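Local coordinates for protein OLD nuclease (Thermus scotoductus, PDB 6P74) that degrades linear and supercoiled double-stranded DNA from 5' to 3' in a metal-dependent reaction and also hydrolyses ATP, an activity stimulated by DNA, at residues Leu5-Phe10 with Glu14-Pro19; Asp60-Asn63 with Thr67-Ile70. All coordinates share one frame; numbering follows the deposited sequence.

Interaction 1 of 2, residues Leu5-Phe10 with Glu14-Pro19; sequences LQVKNF and EDIDLP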
loop_
_atom_site.group_PDB
_atom_site.type_symbol
_atom_site.label_atom_id
_atom_site.label_comp_id
_atom_site.label_asym_id
_atom_site.label_seq_id
_atom_site.Cartn_x
_atom_site.Cartn_y
_atom_site.Cartn_z
ATOM N N LEU A 5 19.929 -1.856 10.233
ATOM C CA LEU A 5 18.865 -0.973 9.779
ATOM C C LEU A 5 18.467 -0.095 10.956
ATOM O O LEU A 5 18.248 -0.603 12.059
ATOM C CB LEU A 5 17.642 -1.725 9.252
ATOM C CG LEU A 5 16.393 -0.870 9.017
ATOM C CD1 LEU A 5 16.571 -0.027 7.785
ATOM C CD2 LEU A 5 15.185 -1.749 8.875
ATOM N N GLN A 6 18.369 1.213 10.728
ATOM C CA GLN A 6 17.833 2.133 11.727
ATOM C C GLN A 6 16.665 2.887 11.118
ATOM O O GLN A 6 16.761 3.382 9.992
ATOM C CB GLN A 6 18.885 3.109 12.233
ATOM C CG GLN A 6 19.946 2.447 13.077
ATOM C CD GLN A 6 21.226 3.263 13.170
ATOM O OE1 GLN A 6 21.903 3.519 12.163
ATOM N NE2 GLN A 6 21.568 3.677 14.385
ATOM N N VAL A 7 15.557 2.951 11.849
ATOM C CA VAL A 7 14.365 3.626 11.365
ATOM C C VAL A 7 13.835 4.522 12.469
ATOM O O VAL A 7 13.669 4.081 13.610
ATOM C CB VAL A 7 13.292 2.623 10.909
ATOM C CG1 VAL A 7 12.103 3.352 10.333
ATOM C CG2 VAL A 7 13.870 1.680 9.879
ATOM N N LYS A 8 13.578 5.781 12.134
ATOM C CA LYS A 8 13.036 6.735 13.090
ATOM C C LYS A 8 11.862 7.445 12.445
ATOM O O LYS A 8 12.021 8.089 11.402
ATOM C CB LYS A 8 14.097 7.751 13.534
ATOM C CG LYS A 8 15.318 7.140 14.194
ATOM C CD LYS A 8 16.204 8.219 14.815
ATOM C CE LYS A 8 17.284 7.605 15.707
ATOM N NZ LYS A 8 17.680 8.493 16.848
ATOM N N ASN A 9 10.685 7.314 13.053
ATOM C CA ASN A 9 9.520 8.121 12.719
ATOM C C ASN A 9 8.850 7.709 11.410
ATOM O O ASN A 9 8.116 8.509 10.805
ATOM C CB ASN A 9 9.893 9.610 12.684
ATOM C CG ASN A 9 10.311 10.131 14.048
ATOM O OD1 ASN A 9 9.683 9.819 15.058
ATOM N ND2 ASN A 9 11.376 10.920 14.085
ATOM N N PHE A 10 9.053 6.469 10.957
ATOM C CA PHE A 10 8.492 6.000 9.694
ATOM C C PHE A 10 7.302 5.077 9.978
ATOM O O PHE A 10 7.478 3.953 10.459
ATOM C CB PHE A 10 9.564 5.303 8.858
ATOM C CG PHE A 10 9.044 4.728 7.580
ATOM C CD1 PHE A 10 8.481 5.554 6.614
ATOM C CD2 PHE A 10 9.094 3.359 7.349
ATOM C CE1 PHE A 10 7.983 5.031 5.441
ATOM C CE2 PHE A 10 8.605 2.829 6.173
ATOM C CZ PHE A 10 8.050 3.666 5.216
ATOM N N GLU A 14 8.674 4.109 15.461
ATOM C CA GLU A 14 9.138 5.346 16.078
ATOM C C GLU A 14 10.657 5.381 16.149
ATOM O O GLU A 14 11.283 6.372 15.745
ATOM C CB GLU A 14 8.533 5.513 17.464
ATOM C CG GLU A 14 9.129 6.667 18.246
ATOM C CD GLU A 14 8.205 7.187 19.332
ATOM O OE1 GLU A 14 8.106 8.426 19.469
ATOM O OE2 GLU A 14 7.577 6.371 20.047
ATOM N N ASP A 15 11.265 4.301 16.636
ATOM C CA ASP A 15 12.718 4.226 16.766
ATOM C C ASP A 15 12.954 2.718 16.800
ATOM O O ASP A 15 12.276 2.002 17.546
ATOM C CB ASP A 15 13.193 5.064 17.950
ATOM C CG ASP A 15 14.712 5.108 18.065
ATOM O OD1 ASP A 15 15.386 4.226 17.497
ATOM O OD2 ASP A 15 15.239 6.031 18.722
ATOM N N ILE A 16 13.913 2.236 16.007
ATOM C CA ILE A 16 14.247 0.819 15.985
ATOM C C ILE A 16 15.646 0.734 15.400
ATOM O O ILE A 16 16.065 1.560 14.586
ATOM C CB ILE A 16 13.321 -0.170 15.240
ATOM C CG1 ILE A 16 13.168 0.277 13.792
ATOM C CG2 ILE A 16 11.972 -0.265 15.946
ATOM C CD1 ILE A 16 12.929 -0.848 12.816
ATOM N N ASP A 17 16.344 -0.321 15.796
ATOM C CA ASP A 17 17.723 -0.542 15.385
ATOM C C ASP A 17 17.970 -2.048 15.405
ATOM O O ASP A 17 17.997 -2.650 16.482
ATOM C CB ASP A 17 18.657 0.206 16.335
ATOM C CG ASP A 17 20.113 0.094 15.945
ATOM O OD1 ASP A 17 20.438 -0.650 14.980
ATOM O OD2 ASP A 17 20.933 0.756 16.626
ATOM N N LEU A 18 18.137 -2.670 14.241
ATOM C CA LEU A 18 18.384 -4.102 14.335
ATOM C C LEU A 18 19.546 -4.538 13.460
ATOM O O LEU A 18 19.771 -3.981 12.381
ATOM C CB LEU A 18 17.137 -4.923 13.960
ATOM C CG LEU A 18 16.646 -4.828 12.526
ATOM C CD1 LEU A 18 16.120 -6.190 12.062
ATOM C CD2 LEU A 18 15.562 -3.785 12.463
ATOM N N PRO A 19 20.296 -5.543 13.900
ATOM C CA PRO A 19 21.312 -6.127 13.019
ATOM C C PRO A 19 20.658 -6.937 11.919
ATOM O O PRO A 19 19.535 -7.436 12.058
ATOM C CB PRO A 19 22.128 -7.027 13.949
ATOM C CG PRO A 19 21.116 -7.414 15.051
ATOM C CD PRO A 19 20.267 -6.172 15.237
#
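Val7 and Ile16 lie side by side on the buried face, with Val7 CB 3.7 Å from Ile16 CG1. Ile16 CG1 stands between its own backbone N and carbonyl carbon (chi1 56°), which brings CG1 and CD1 against the valine. Leu5 and Leu18 continue this row more loosely, with Leu5 CD2 to Leu18 CD2 at 4.1 Å. Ile37 of helix 34-45, the helix that begins within the predicted ATP-binding residues, packs on both Leu5 and Ile16. The two strands form an antiparallel beta hairpin in the N-terminal part of the ATPase domain. Leu5-Leu18 and Val7-Ile16 are its hydrogen-bonded pairs. Val7 N to Ile16 O is 3.1 Å and fairly straight (165°), while the return bond from Ile16 N to Val7 O is weak, bent to 129°. Asn9 and Phe10 form a G1 beta bulge at the turn end. The other face is polar and looser. Gln6 lays its CG 3.7 Å from Asp17 OD1, but its OE1 bonds to His75, and Asp17 is paired with Arg4. Lys8 NZ reaches Asp15 OD2 only at 3.9 Å, a long salt bridge from an exposed lysine.

Interaction 2 of 2, residues Asp60-Asn63 with Thr67-Ile70; sequences DFIN and TRAI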
loop_
_atom_site.group_PDB
_atom_site.type_symbol
_atom_site.label_atom_id
_atom_site.label_comp_id
_atom_site.label_asym_id
_atom_site.label_seq_id
_atom_site.Cartn_x
_atom_site.Cartn_y
_atom_site.Cartn_z
ATOM N N ASP A 60 3.106 8.612 5.827
ATOM C CA ASP A 60 4.299 7.857 6.187
ATOM C C ASP A 60 4.973 8.347 7.464
ATOM O O ASP A 60 5.871 7.669 7.970
ATOM C CB ASP A 60 5.296 7.874 5.021
ATOM C CG ASP A 60 4.881 6.935 3.889
ATOM O OD1 ASP A 60 3.977 6.088 4.115
ATOM O OD2 ASP A 60 5.453 7.042 2.777
ATOM N N PHE A 61 4.563 9.489 7.999
ATOM C CA PHE A 61 5.095 9.966 9.266
ATOM C C PHE A 61 4.351 9.330 10.430
ATOM O O PHE A 61 3.150 9.056 10.342
ATOM C CB PHE A 61 4.962 11.485 9.368
ATOM C CG PHE A 61 5.800 12.235 8.385
ATOM C CD1 PHE A 61 5.372 12.407 7.077
ATOM C CD2 PHE A 61 7.012 12.786 8.770
ATOM C CE1 PHE A 61 6.143 13.111 6.167
ATOM C CE2 PHE A 61 7.791 13.496 7.865
ATOM C CZ PHE A 61 7.359 13.659 6.561
ATOM N N ILE A 62 5.069 9.112 11.538
ATOM C CA ILE A 62 4.408 8.695 12.771
ATOM C C ILE A 62 3.253 9.635 13.074
ATOM O O ILE A 62 3.393 10.858 12.993
ATOM C CB ILE A 62 5.386 8.683 13.956
ATOM C CG1 ILE A 62 4.737 8.115 15.191
ATOM C CG2 ILE A 62 5.829 10.090 14.283
ATOM C CD1 ILE A 62 5.750 7.804 16.264
ATOM N N ASN A 63 2.108 9.065 13.455
ATOM C CA ASN A 63 0.917 9.839 13.841
ATOM C C ASN A 63 0.513 10.858 12.770
ATOM O O ASN A 63 -0.230 11.809 13.060
ATOM C CB ASN A 63 1.118 10.560 15.182
ATOM C CG ASN A 63 1.849 9.715 16.206
ATOM O OD1 ASN A 63 1.514 8.550 16.427
ATOM N ND2 ASN A 63 2.864 10.304 16.838
ATOM N N THR A 67 6.011 17.161 11.884
ATOM C CA THR A 67 6.992 17.924 12.644
ATOM C C THR A 67 8.169 17.065 13.060
ATOM O O THR A 67 9.118 17.589 13.655
ATOM C CB THR A 67 6.367 18.542 13.892
ATOM O OG1 THR A 67 5.318 19.443 13.504
ATOM C CG2 THR A 67 7.422 19.271 14.712
ATOM N N ARG A 68 8.113 15.769 12.781
ATOM C CA ARG A 68 9.214 14.852 13.007
ATOM C C ARG A 68 9.807 14.437 11.671
ATOM O O ARG A 68 9.109 14.364 10.658
ATOM C CB ARG A 68 8.748 13.613 13.765
ATOM C CG ARG A 68 8.128 13.899 15.100
ATOM C CD ARG A 68 7.656 12.610 15.703
ATOM N NE ARG A 68 7.123 12.791 17.041
ATOM C CZ ARG A 68 6.783 11.783 17.829
ATOM N NH1 ARG A 68 6.932 10.541 17.391
ATOM N NH2 ARG A 68 6.301 12.013 19.045
ATOM N N ALA A 69 11.097 14.151 11.673
ATOM C CA ALA A 69 11.790 13.761 10.457
ATOM C C ALA A 69 11.835 12.242 10.356
ATOM O O ALA A 69 12.260 11.564 11.296
ATOM C CB ALA A 69 13.206 14.337 10.429
ATOM N N ILE A 70 11.389 11.718 9.217
ATOM C CA ILE A 70 11.628 10.319 8.896
ATOM C C ILE A 70 13.113 10.110 8.613
ATOM O O ILE A 70 13.735 10.882 7.871
ATOM C CB ILE A 70 10.765 9.900 7.698
ATOM C CG1 ILE A 70 9.282 9.958 8.083
ATOM C CG2 ILE A 70 11.176 8.521 7.204
ATOM C CD1 ILE A 70 8.316 9.897 6.895
#
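Ile70 CD1 sits over one face of the Phe61 ring in a CH-pi contact. Ile70 CD1 is 3.6 Å from the centroid of the Phe61 ring and 6° off the ring normal, so it lies almost exactly above the centre. The loop that follows helix 34-45 of the ATPase domain folds back on itself here. Its residues 60-63 meet the end of the loop and Ile70, the first residue of strand 70-76. No hydrogen bond joins the two segments. The side chains of Phe61 and Ile70 cross at about a right angle. Ile70 CG1 is anti to the carbonyl carbon (chi1 -65°), and CD1 continues extended to the ring. Ile70 CD1 also meets the backbone, 3.5 Å from Asp60 O. The ring has a polar neighbour at its edge: Arg68 O lies near the ring plane, 3.2 Å from Phe61 CE2.

One residue along, Ile62 meets the side chain of Arg68. Ile62 CG2 lies 3.4 Å from Arg68 CD, and the arginine runs extended from CG to NE past the isoleucine branches. NH1 makes a salt bridge with Glu14, which holds the far end of the chain.

Further out, the Asp60 carboxylate is gripped by two partners: OD1 pairs with Arg11 and OD2 accepts from Arg56 N. Phe10 of strand 2-10 packs on Asp60 and Ile70, and Cys94 of strand 85-97 touches Phe61. Beside the outer end of Arg68, Asn63 ND2 lies over one guanidinium face, offset toward its rim. The amide and guanidinium planes are 71° apart, with Asn63 ND2 4.1 Å from Arg68 NH1.

From the N terminus, the chain first runs through strand 2-10, turns, and returns along strand 13-19. Interaction 1 closes this hairpin. The chain then passes through the probable ATP-binding loop and helix 34-45 into a long loop. There interaction 2 closes a short loop at the start of strand 70-76, again with three residues between its segments. The two contacts are in series and neither encloses the other. They still touch in space; the centres of interactions 1 and 2 are about 13 Å apart. Asn9 ND2 probably hydrogen-bonds to Ala69 O, and Asn9 O packs on Ile70 CG1. The loop of interaction 2 leads into strand 70-76, which pairs antiparallel with the hairpin's first strand.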